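Erythrocyte binding antigen 140 (Plasmodium falciparum, PDB 4GF2) probably binds a host receptor on the erythrocyte surface during invasion, this chain being the part of a longer membrane protein that holds two Duffy-binding-like domains. Local coordinates at residues Met56-Phe59 with Lys60-Phe63; Lys121-Ser124 with Asp125-Glu129; Glu443-Trp446 with Asp447-Glu451; Cys491-Arg494 with Lys495-Ile498; Lys519-Cys522 with Ser523-Lys526. The protein carries 3 engineered substitutions. All blocks are in the same frame, centred on the assembly; numbering follows the deposited sequence.

How the interactions relate
The five contacts fall into two groups, one in each Duffy-binding-like domain. Interactions 1 and 2, in the first, have centres about 14 Å apart and touch: Phe59 CZ packs on Phe123 CE1 at 3.5 Å, joining helix 56-78 to helix 110-127. A glycerol, probably from the crystallisation liquor, lies about 4 Å from the Phe63 side chain. Interactions 4 and 5, in the second, are as far apart, and Lys497 packs on Tyr525 between helices 478-508 and 518-548. Interaction 3, also in the second domain, lies nearer the middle of the chain, about 67 Å from interaction 1 and 38 Å from interaction 4 between centres; interactions 1 and 5 are about 111 Å apart.

Interaction 1. Residues Met56-Phe59 with Lys60-Phe63; sequences MEKF and KEIF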
# COMPACT_ATOMS: atom_id res chain seq x y z
N MET A 56 20.64 13.95 -55.09
CA MET A 56 21.18 12.96 -54.17
C MET A 56 22.34 13.55 -53.38
O MET A 56 22.54 13.22 -52.21
CB MET A 56 21.63 11.72 -54.92
CG MET A 56 20.52 10.99 -55.66
SD MET A 56 20.48 9.23 -55.30
CE MET A 56 20.22 8.57 -56.93
N GLU A 57 23.11 14.43 -54.03
CA GLU A 57 24.20 15.11 -53.35
C GLU A 57 23.62 15.89 -52.17
O GLU A 57 24.17 15.85 -51.07
CB GLU A 57 24.92 16.07 -54.30
CG GLU A 57 25.58 15.38 -55.50
CD GLU A 57 26.46 16.32 -56.30
OE1 GLU A 57 27.00 17.28 -55.71
OE2 GLU A 57 26.62 16.10 -57.52
N LYS A 58 22.51 16.57 -52.40
CA LYS A 58 21.87 17.35 -51.36
C LYS A 58 21.40 16.44 -50.23
O LYS A 58 21.66 16.71 -49.06
CB LYS A 58 20.69 18.14 -51.92
CG LYS A 58 20.18 19.24 -51.00
CD LYS A 58 21.26 20.27 -50.74
CE LYS A 58 20.73 21.45 -49.95
NZ LYS A 58 21.81 22.44 -49.65
N PHE A 59 20.73 15.35 -50.59
CA PHE A 59 20.25 14.40 -49.59
C PHE A 59 21.40 13.92 -48.71
O PHE A 59 21.24 13.78 -47.50
CB PHE A 59 19.57 13.20 -50.25
CG PHE A 59 19.24 12.10 -49.29
CD1 PHE A 59 18.10 12.17 -48.50
CD2 PHE A 59 20.07 11.00 -49.16
CE1 PHE A 59 17.80 11.16 -47.60
CE2 PHE A 59 19.76 9.98 -48.27
CZ PHE A 59 18.63 10.07 -47.48
N LYS A 60 22.54 13.66 -49.33
CA LYS A 60 23.73 13.24 -48.61
C LYS A 60 24.18 14.34 -47.66
O LYS A 60 24.47 14.08 -46.49
CB LYS A 60 24.85 12.91 -49.60
CG LYS A 60 26.21 12.65 -48.97
CD LYS A 60 26.16 11.46 -48.01
CE LYS A 60 27.55 11.13 -47.47
NZ LYS A 60 28.47 10.63 -48.52
N GLU A 61 24.22 15.56 -48.17
CA GLU A 61 24.67 16.71 -47.39
C GLU A 61 23.80 16.91 -46.16
O GLU A 61 24.30 17.22 -45.08
CB GLU A 61 24.65 17.97 -48.24
CG GLU A 61 25.04 19.23 -47.48
CD GLU A 61 24.65 20.49 -48.22
OE1 GLU A 61 24.46 20.43 -49.45
OE2 GLU A 61 24.52 21.54 -47.56
N ILE A 62 22.49 16.75 -46.33
CA ILE A 62 21.55 16.94 -45.23
C ILE A 62 21.66 15.80 -44.23
O ILE A 62 21.45 16.00 -43.03
CB ILE A 62 20.10 17.03 -45.74
CG1 ILE A 62 19.93 18.23 -46.67
CG2 ILE A 62 19.12 17.12 -44.58
CD1 ILE A 62 20.27 19.57 -46.03
N PHE A 63 21.99 14.61 -44.71
CA PHE A 63 22.16 13.47 -43.83
C PHE A 63 23.40 13.70 -42.98
O PHE A 63 23.40 13.42 -41.78
CB PHE A 63 22.31 12.19 -44.65
CG PHE A 63 21.63 11.00 -44.05
CD1 PHE A 63 21.63 10.79 -42.68
CD2 PHE A 63 20.97 10.09 -44.85
CE1 PHE A 63 21.00 9.69 -42.13
CE2 PHE A 63 20.34 8.99 -44.31
CZ PHE A 63 20.35 8.79 -42.95
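Phe59 and Phe63, one helical turn apart, carry the aromatic part of this contact. Their side chains run side by side in the same direction, yet the rings are turned almost perpendicular, with 83° between planes and 5.4 Å between centroids. Phe59 CE2 comes to the edge of the Phe63 ring in its plane, while Phe59 CZ makes the nearest approach, 3.5 Å from Phe63 CD2. The rings meet obliquely. Beyond the two segments, Trp142 packs against both rings; Phe59 also meets Phe123 edge-to-face, and Phe63 does the same with Phe48.

Another flank of the helix is polar. Lys58 has CG anti to the backbone N (chi1 -165°) and then bends at chi2, which swings its end across the extended Glu61. Lys58 NZ forms a salt bridge and a weak hydrogen bond with Glu61 OE1 at 3.3 Å. The other oxygen, Glu61 OE2, is scarcely farther from Lys58 NZ, at 3.5 Å, so the ammonium sits near the whole carboxylate. The end of Lys60 instead reaches helix 132-155, where NZ is hydrogen-bonded to Asn146.

Underneath, Lys60, Glu61, Ile62 and Phe63 each give their backbone N-H to the carbonyl four residues earlier, as in Ile62 N to Lys58 O at 2.9 Å. This first stretch of helix 56-78 is therefore amphipathic: its aromatic side is held by close carbon contacts in a buried cluster, and its charged side by an ion pair that is probably weak and adjustable.

Interaction 2. Residues Lys121-Ser124 with Asp125-Glu129; sequences KKFS and DYYKE
Asp125 opens the second segment with two lysines on one oxygen. Asp125 OD2 receives Lys121 NZ at 3.0 Å through its syn lone pair, and Lys122 NZ at 3.3 Å in a weaker bond. Lys121 gets there because its chain, starting with CG anti to the backbone N (chi1 -176°), bends at chi2 and runs on toward the next turn. The paired ammonium groups would be expected to favour the charged carboxylate.

Tyr126 comes next. Its backbone N bonds to Lys122 O, and that same oxygen lies 3.0 Å above the tyrosine ring, offset toward the rim. The ring turns its edge to the face of Phe123: Tyr126 CD2 stands 3.8 Å above the centre of the Phe123 ring, the planes 68° apart. At the far end, Tyr126 OH is hydrogen-bonded to Leu53 O.

Tyr127 meets Phe123 differently. The two side chains lie alongside each other with nearly parallel rings (6°), but they touch rim to rim, Tyr127 CE1 to Phe123 CD2 at 3.7 Å, and neither covers the other. Tyr127 N continues the helical bonding to Phe123 O.

Lys128 leaves helical geometry with a positive phi, and the chain turns away. Glu129 then accepts a hydrogen bond at its backbone O from Ser124 OG, 3.3 Å long, with the hydroxyl placed above the carbonyl plane. What results is an amphipathic helix end in a helical Duffy-binding-like domain: helix 110-127 stops at a left-handed residue, with a salt-bridge network and, next to it, an aromatic cluster extended by Phe59.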
# COMPACT_ATOMS: atom_id res chain seq x y z
N LYS A 121 9.57 9.47 -50.73
CA LYS A 121 9.05 10.17 -51.90
C LYS A 121 10.20 10.70 -52.74
O LYS A 121 10.15 10.66 -53.97
CB LYS A 121 8.11 11.30 -51.47
CG LYS A 121 7.43 12.02 -52.62
CD LYS A 121 8.21 13.26 -53.05
CE LYS A 121 7.61 13.88 -54.30
NZ LYS A 121 8.30 15.16 -54.65
N LYS A 122 11.23 11.21 -52.08
CA LYS A 122 12.38 11.75 -52.80
C LYS A 122 13.15 10.64 -53.50
O LYS A 122 13.64 10.82 -54.62
CB LYS A 122 13.30 12.52 -51.85
CG LYS A 122 12.67 13.77 -51.26
CD LYS A 122 12.00 14.63 -52.32
CE LYS A 122 12.96 15.01 -53.44
NZ LYS A 122 12.31 15.88 -54.46
N PHE A 123 13.27 9.49 -52.85
CA PHE A 123 13.95 8.36 -53.46
C PHE A 123 13.12 7.77 -54.59
O PHE A 123 13.66 7.15 -55.50
CB PHE A 123 14.32 7.31 -52.41
CG PHE A 123 15.72 7.46 -51.87
CD1 PHE A 123 15.99 8.39 -50.87
CD2 PHE A 123 16.75 6.69 -52.36
CE1 PHE A 123 17.28 8.54 -50.38
CE2 PHE A 123 18.04 6.83 -51.87
CZ PHE A 123 18.31 7.75 -50.88
N SER A 124 11.80 7.97 -54.53
CA SER A 124 10.94 7.64 -55.67
C SER A 124 11.34 8.49 -56.87
O SER A 124 11.41 8.00 -57.99
CB SER A 124 9.47 7.89 -55.34
OG SER A 124 8.88 6.75 -54.74
N ASP A 125 11.58 9.77 -56.62
CA ASP A 125 11.99 10.69 -57.67
C ASP A 125 13.39 10.36 -58.17
O ASP A 125 13.64 10.33 -59.37
CB ASP A 125 11.94 12.14 -57.16
CG ASP A 125 10.56 12.55 -56.69
OD1 ASP A 125 9.57 11.94 -57.14
OD2 ASP A 125 10.46 13.48 -55.86
N TYR A 126 14.31 10.10 -57.24
CA TYR A 126 15.70 9.83 -57.58
C TYR A 126 15.81 8.64 -58.54
O TYR A 126 16.52 8.70 -59.54
CB TYR A 126 16.52 9.55 -56.32
CG TYR A 126 16.61 10.70 -55.34
CD1 TYR A 126 16.43 12.02 -55.76
CD2 TYR A 126 16.88 10.48 -54.00
CE1 TYR A 126 16.51 13.07 -54.86
CE2 TYR A 126 16.97 11.52 -53.10
CZ TYR A 126 16.78 12.81 -53.53
OH TYR A 126 16.87 13.85 -52.63
N TYR A 127 15.11 7.56 -58.22
CA TYR A 127 15.23 6.32 -58.97
C TYR A 127 14.01 6.03 -59.85
O TYR A 127 14.03 5.10 -60.66
CB TYR A 127 15.45 5.15 -58.01
CG TYR A 127 16.80 5.21 -57.34
CD1 TYR A 127 17.02 6.07 -56.26
CD2 TYR A 127 17.85 4.43 -57.78
CE1 TYR A 127 18.25 6.13 -55.65
CE2 TYR A 127 19.09 4.48 -57.17
CZ TYR A 127 19.28 5.34 -56.11
OH TYR A 127 20.51 5.39 -55.51
N LYS A 128 12.96 6.83 -59.69
CA LYS A 128 11.73 6.60 -60.44
C LYS A 128 11.28 5.16 -60.24
O LYS A 128 11.09 4.41 -61.20
CB LYS A 128 11.94 6.93 -61.91
CG LYS A 128 12.32 8.38 -62.13
CD LYS A 128 12.52 8.72 -63.60
CE LYS A 128 13.01 10.16 -63.76
NZ LYS A 128 12.11 11.15 -63.09
N GLU A 129 11.12 4.78 -58.98
CA GLU A 129 10.67 3.45 -58.61
C GLU A 129 9.69 3.55 -57.45
O GLU A 129 9.99 4.17 -56.43
CB GLU A 129 11.87 2.58 -58.20
CG GLU A 129 11.50 1.20 -57.68
CD GLU A 129 10.85 0.34 -58.75
OE1 GLU A 129 10.69 0.81 -59.89
OE2 GLU A 129 10.50 -0.82 -58.44

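Interaction 3. Residues Glu443-Trp446 with Asp447-Glu451; sequences EKWW and DENKE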
# COMPACT_ATOMS: atom_id res chain seq x y z
N GLU A 443 -17.72 3.40 4.35
CA GLU A 443 -18.51 2.19 4.52
C GLU A 443 -18.12 1.13 3.49
O GLU A 443 -17.95 -0.04 3.83
CB GLU A 443 -20.01 2.50 4.43
CG GLU A 443 -20.55 3.24 5.65
CD GLU A 443 -22.04 3.50 5.57
OE1 GLU A 443 -22.64 3.24 4.51
OE2 GLU A 443 -22.62 3.96 6.58
N LYS A 444 -17.94 1.55 2.24
CA LYS A 444 -17.52 0.64 1.19
C LYS A 444 -16.09 0.17 1.42
O LYS A 444 -15.75 -0.98 1.16
CB LYS A 444 -17.63 1.31 -0.18
CG LYS A 444 -19.06 1.51 -0.66
CD LYS A 444 -19.09 2.21 -2.01
CE LYS A 444 -20.51 2.35 -2.54
NZ LYS A 444 -20.54 3.05 -3.85
N TRP A 445 -15.25 1.07 1.93
CA TRP A 445 -13.85 0.73 2.17
C TRP A 445 -13.74 -0.34 3.24
O TRP A 445 -12.94 -1.27 3.12
CB TRP A 445 -13.08 1.98 2.60
CG TRP A 445 -11.60 1.77 2.59
CD1 TRP A 445 -10.75 2.00 1.56
CD2 TRP A 445 -10.80 1.28 3.68
NE1 TRP A 445 -9.46 1.69 1.93
CE2 TRP A 445 -9.47 1.24 3.23
CE3 TRP A 445 -11.08 0.87 4.98
CZ2 TRP A 445 -8.42 0.81 4.03
CZ3 TRP A 445 -10.04 0.44 5.78
CH2 TRP A 445 -8.72 0.41 5.31
N TRP A 446 -14.54 -0.22 4.30
CA TRP A 446 -14.54 -1.22 5.36
C TRP A 446 -14.98 -2.58 4.83
O TRP A 446 -14.40 -3.61 5.17
CB TRP A 446 -15.44 -0.79 6.52
CG TRP A 446 -15.61 -1.89 7.52
CD1 TRP A 446 -16.72 -2.67 7.70
CD2 TRP A 446 -14.64 -2.35 8.47
NE1 TRP A 446 -16.50 -3.58 8.71
CE2 TRP A 446 -15.23 -3.40 9.19
CE3 TRP A 446 -13.33 -1.97 8.77
CZ2 TRP A 446 -14.55 -4.09 10.20
CZ3 TRP A 446 -12.66 -2.65 9.77
CH2 TRP A 446 -13.27 -3.69 10.48
N ASP A 447 -16.02 -2.60 3.99
CA ASP A 447 -16.51 -3.85 3.41
C ASP A 447 -15.42 -4.54 2.60
O ASP A 447 -15.32 -5.77 2.59
CB ASP A 447 -17.74 -3.61 2.54
CG ASP A 447 -19.00 -3.37 3.37
OD1 ASP A 447 -19.01 -3.71 4.57
OD2 ASP A 447 -19.98 -2.84 2.80
N GLU A 448 -14.60 -3.75 1.91
CA GLU A 448 -13.52 -4.29 1.09
C GLU A 448 -12.34 -4.79 1.93
O GLU A 448 -11.53 -5.57 1.45
CB GLU A 448 -13.03 -3.24 0.10
CG GLU A 448 -14.09 -2.79 -0.90
CD GLU A 448 -13.69 -1.52 -1.64
OE1 GLU A 448 -12.56 -1.03 -1.41
OE2 GLU A 448 -14.51 -1.01 -2.43
N ASN A 449 -12.25 -4.35 3.19
CA ASN A 449 -11.11 -4.70 4.03
C ASN A 449 -11.45 -5.44 5.32
O ASN A 449 -10.57 -5.95 6.00
CB ASN A 449 -10.30 -3.45 4.37
CG ASN A 449 -9.55 -2.89 3.17
OD1 ASN A 449 -8.45 -3.34 2.85
ND2 ASN A 449 -10.15 -1.91 2.50
N LYS A 450 -12.74 -5.51 5.66
CA LYS A 450 -13.16 -6.05 6.94
C LYS A 450 -12.80 -7.53 7.11
O LYS A 450 -12.67 -8.02 8.22
CB LYS A 450 -14.66 -5.87 7.13
CG LYS A 450 -15.50 -6.63 6.12
CD LYS A 450 -16.98 -6.43 6.37
CE LYS A 450 -17.81 -7.24 5.39
NZ LYS A 450 -19.27 -7.03 5.61
N GLU A 451 -12.64 -8.23 5.99
CA GLU A 451 -12.30 -9.65 6.02
C GLU A 451 -10.86 -9.87 6.48
O GLU A 451 -10.60 -10.67 7.39
CB GLU A 451 -12.53 -10.29 4.65
CG GLU A 451 -13.98 -10.32 4.22
CD GLU A 451 -14.17 -10.89 2.82
OE1 GLU A 451 -13.16 -11.12 2.13
OE2 GLU A 451 -15.34 -11.11 2.42
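Asn449 lays its amide across the indole of Trp445, one turn back along the helix. The amide and ring planes are 28° apart, and Asn449 ND2 sits 3.3 Å above the plane, over the centre of the bicyclic system. The same nitrogen donates to Trp445 O at 2.9 Å in a nearly straight bond (167°), the oxygen lying close to the amide plane. Backbone and side chain of one tryptophan thus hold a single buried amide group, and the hydrogen bond fixes its rotation over the ring.

Trp446 and Lys450 are set against each other quite differently, crossing at about a right angle. Here the base of the lysine does the touching: Lys450 CB lies over the five-membered ring of Trp446, 3.5 Å from its centroid, a CH-pi contact. Lys450 CG takes the crowded position between the backbone N and the carbonyl carbon (chi1 64°), from which the extended chain passes Trp446 NE1, Lys450 CD lying 3.7 Å from it. Lys450 NZ then makes a salt bridge with Asp471 and a weak one with Asp447 OD1 at 3.5 Å.

On the backbone between these pairs, Asn449 N bonds to Trp446 O, three residues back, at 3.0 Å, whereas the bond from Lys450 N to that oxygen is weak.

Both indoles face into the helical core of the second Duffy-binding-like domain. Trp445 packs between helix 361-382, where it meets Tyr364 edge-to-face, and Ile406 of helix 388-407; Trp446 rests on Ala403, Ile406 and Tyr399 of helix 388-407.

Interaction 4. Residues Cys491-Arg494 with Lys495-Ile498; sequences CEKR and KEKI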
# COMPACT_ATOMS: atom_id res chain seq x y z
N CYS A 491 -22.39 -8.98 35.89
CA CYS A 491 -22.71 -10.28 36.47
C CYS A 491 -21.44 -11.00 36.91
O CYS A 491 -21.40 -11.58 38.00
CB CYS A 491 -23.47 -11.13 35.46
SG CYS A 491 -25.10 -10.46 35.02
N GLU A 492 -20.40 -10.96 36.08
CA GLU A 492 -19.14 -11.62 36.40
C GLU A 492 -18.56 -11.07 37.70
O GLU A 492 -18.32 -11.82 38.64
CB GLU A 492 -18.14 -11.44 35.26
CG GLU A 492 -16.78 -12.07 35.53
CD GLU A 492 -15.79 -11.87 34.39
OE1 GLU A 492 -16.13 -11.15 33.43
OE2 GLU A 492 -14.68 -12.44 34.46
N LYS A 493 -18.34 -9.76 37.74
CA LYS A 493 -17.70 -9.14 38.90
C LYS A 493 -18.57 -9.28 40.14
O LYS A 493 -18.06 -9.28 41.27
CB LYS A 493 -17.38 -7.67 38.62
CG LYS A 493 -16.47 -7.44 37.41
CD LYS A 493 -15.28 -8.39 37.40
CE LYS A 493 -14.46 -8.24 36.12
NZ LYS A 493 -13.36 -9.24 36.05
N ARG A 494 -19.88 -9.40 39.95
CA ARG A 494 -20.78 -9.63 41.06
C ARG A 494 -20.53 -11.02 41.63
O ARG A 494 -20.37 -11.19 42.83
CB ARG A 494 -22.24 -9.49 40.63
CG ARG A 494 -23.23 -9.70 41.76
CD ARG A 494 -24.66 -9.52 41.30
NE ARG A 494 -25.62 -10.04 42.27
CZ ARG A 494 -26.10 -9.36 43.30
NH1 ARG A 494 -25.74 -8.10 43.51
NH2 ARG A 494 -26.97 -9.93 44.12
N LYS A 495 -20.48 -12.02 40.74
CA LYS A 495 -20.15 -13.38 41.15
C LYS A 495 -18.86 -13.37 41.95
O LYS A 495 -18.77 -13.98 43.01
CB LYS A 495 -19.99 -14.29 39.93
CG LYS A 495 -21.27 -14.99 39.49
CD LYS A 495 -20.97 -16.35 38.86
CE LYS A 495 -20.02 -16.24 37.68
NZ LYS A 495 -20.61 -15.47 36.54
N GLU A 496 -17.85 -12.68 41.42
CA GLU A 496 -16.55 -12.60 42.07
C GLU A 496 -16.68 -12.05 43.48
O GLU A 496 -16.13 -12.61 44.43
CB GLU A 496 -15.62 -11.71 41.25
CG GLU A 496 -14.21 -11.60 41.80
CD GLU A 496 -13.31 -10.75 40.92
OE1 GLU A 496 -13.77 -10.31 39.85
OE2 GLU A 496 -12.14 -10.54 41.30
N LYS A 497 -17.42 -10.96 43.63
CA LYS A 497 -17.58 -10.30 44.92
C LYS A 497 -18.38 -11.15 45.91
O LYS A 497 -18.14 -11.09 47.12
CB LYS A 497 -18.21 -8.93 44.74
CG LYS A 497 -17.21 -7.85 44.39
CD LYS A 497 -17.87 -6.62 43.78
CE LYS A 497 -16.92 -5.44 43.76
NZ LYS A 497 -15.62 -5.75 43.12
N ILE A 498 -19.33 -11.93 45.40
CA ILE A 498 -20.05 -12.87 46.25
C ILE A 498 -19.10 -13.93 46.78
O ILE A 498 -19.08 -14.22 47.97
CB ILE A 498 -21.20 -13.57 45.48
CG1 ILE A 498 -22.36 -12.59 45.27
CG2 ILE A 498 -21.68 -14.79 46.25
CD1 ILE A 498 -23.55 -13.20 44.57
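Glu496 leans alongside Lys493 on helix 478-508, the two side chains pointing the same way. Its CB rests 3.4 Å from Lys493 O, at the foot of the contact. From there CG stands anti to the backbone N (chi1 -178°), and the extended chain carries the carboxylate past the aliphatic part of the lysine. Glu496 OE1 first meets methylene carbon, at 3.5 Å from Lys493 CD. It approaches the ammonium less closely, 4.0 Å from Lys493 NZ, which makes a long salt bridge. Lys493 NZ has a second long partner in Glu492 OE2, at 3.8 Å, so one ammonium is near two carboxylates. Glu492 OE2 has its stronger partner in Lys386, and Lys495 NZ pairs with Glu573.

On another side of the helix, Ile498 CG1 lies 3.4 Å from Arg494 O, whose carbonyl also accepts Ile498 N at 2.9 Å. Lys493 and Arg494 lean on helix 518-548.

The long separations imply a diffuse electrostatic attraction at the surface. The turn itself is held by regular backbone bonds, and the disulfide of Cys491 ties it to Cys574.

Interaction 5. Residues Lys519-Cys522 with Ser523-Lys526; sequences KNKC and SEYK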
# COMPACT_ATOMS: atom_id res chain seq x y z
N LYS A 519 -17.41 -4.54 58.15
CA LYS A 519 -17.94 -3.25 57.75
C LYS A 519 -17.18 -2.67 56.56
O LYS A 519 -17.78 -2.08 55.66
CB LYS A 519 -17.86 -2.27 58.93
CG LYS A 519 -18.51 -0.93 58.68
CD LYS A 519 -17.80 0.19 59.42
CE LYS A 519 -16.45 0.52 58.79
NZ LYS A 519 -16.58 1.12 57.43
N ASN A 520 -15.86 -2.85 56.56
CA ASN A 520 -15.01 -2.24 55.54
C ASN A 520 -15.21 -2.87 54.16
O ASN A 520 -15.28 -2.16 53.15
CB ASN A 520 -13.55 -2.33 55.96
CG ASN A 520 -12.69 -1.25 55.34
OD1 ASN A 520 -13.20 -0.30 54.74
ND2 ASN A 520 -11.38 -1.37 55.49
N LYS A 521 -15.29 -4.19 54.12
CA LYS A 521 -15.56 -4.89 52.87
C LYS A 521 -17.00 -4.63 52.41
O LYS A 521 -17.24 -4.37 51.23
CB LYS A 521 -15.32 -6.40 53.03
CG LYS A 521 -13.85 -6.78 53.10
CD LYS A 521 -13.19 -6.71 51.74
CE LYS A 521 -11.68 -6.91 51.83
NZ LYS A 521 -11.00 -5.72 52.40
N CYS A 522 -17.94 -4.69 53.35
CA CYS A 522 -19.33 -4.36 53.06
C CYS A 522 -19.44 -2.94 52.52
O CYS A 522 -20.27 -2.66 51.65
CB CYS A 522 -20.19 -4.50 54.32
SG CYS A 522 -20.72 -6.18 54.69
N SER A 523 -18.62 -2.04 53.05
CA SER A 523 -18.61 -0.65 52.62
C SER A 523 -18.18 -0.54 51.17
O SER A 523 -18.83 0.14 50.37
CB SER A 523 -17.68 0.17 53.51
OG SER A 523 -17.58 1.51 53.04
N GLU A 524 -17.08 -1.20 50.83
CA GLU A 524 -16.54 -1.15 49.48
C GLU A 524 -17.55 -1.69 48.47
O GLU A 524 -17.63 -1.20 47.34
CB GLU A 524 -15.24 -1.95 49.39
CG GLU A 524 -14.11 -1.36 50.23
CD GLU A 524 -12.85 -2.22 50.20
OE1 GLU A 524 -12.62 -2.90 49.18
OE2 GLU A 524 -12.11 -2.22 51.20
N TYR A 525 -18.32 -2.70 48.87
CA TYR A 525 -19.31 -3.29 47.98
C TYR A 525 -20.46 -2.32 47.73
O TYR A 525 -20.95 -2.21 46.61
CB TYR A 525 -19.86 -4.59 48.54
CG TYR A 525 -20.83 -5.28 47.61
CD1 TYR A 525 -20.37 -6.11 46.59
CD2 TYR A 525 -22.20 -5.10 47.73
CE1 TYR A 525 -21.25 -6.74 45.73
CE2 TYR A 525 -23.08 -5.72 46.87
CZ TYR A 525 -22.60 -6.54 45.87
OH TYR A 525 -23.47 -7.17 45.01
N LYS A 526 -20.88 -1.62 48.78
CA LYS A 526 -21.95 -0.64 48.67
C LYS A 526 -21.60 0.42 47.63
O LYS A 526 -22.42 0.76 46.78
CB LYS A 526 -22.21 0.02 50.03
CG LYS A 526 -22.77 -0.93 51.08
CD LYS A 526 -22.81 -0.29 52.46
CE LYS A 526 -23.34 -1.26 53.51
NZ LYS A 526 -23.35 -0.67 54.87
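Lys521 and Glu524 both start with CG anti to the carbonyl carbon, at chi1 -74° and -65°, and their side chains lie side by side, pointing the same way. The lysine then bends at chi2 and chi4 while the glutamate stays extended. Even so, the charged ends only approach: Lys521 NZ is 3.9 Å from Glu524 OE2, a long salt bridge. On its way out, Glu524 CG passes 3.2 Å from Asn520 O, the carbonyl that also accepts Glu524 N. The amide of Asn520 lies across this carboxylate with the planes 87° apart. It presents an oxygen, Asn520 OD1, at 4.2 Å from Glu524 OE2, too far for a bond.

Two carbonyls on other flanks are covered by aliphatic carbon. Ser523 CB lies 3.1 Å from Lys519 O, which takes the N-H of Ser523 in a short bond of 2.7 Å. Lys519, bent three times along its chain, curls back toward that same serine CB. Farther on, Lys526 CG sits 3.1 Å from Cys522 O, and the extended lysine chain continues past that oxygen, which accepts Lys526 N as well.

Cys522 and Tyr525 are the buried residues; Cys522 forms a disulfide with Cys595 of the short helix 592-595. The exposed Lys519 touches Cys598 just beyond that helix. Tyr525 packs on Pro588 of a loop and against Lys497 of helix 478-508, so that this early part of helix 518-548 lies between the preceding long helix and the C-terminal end of the modelled chain.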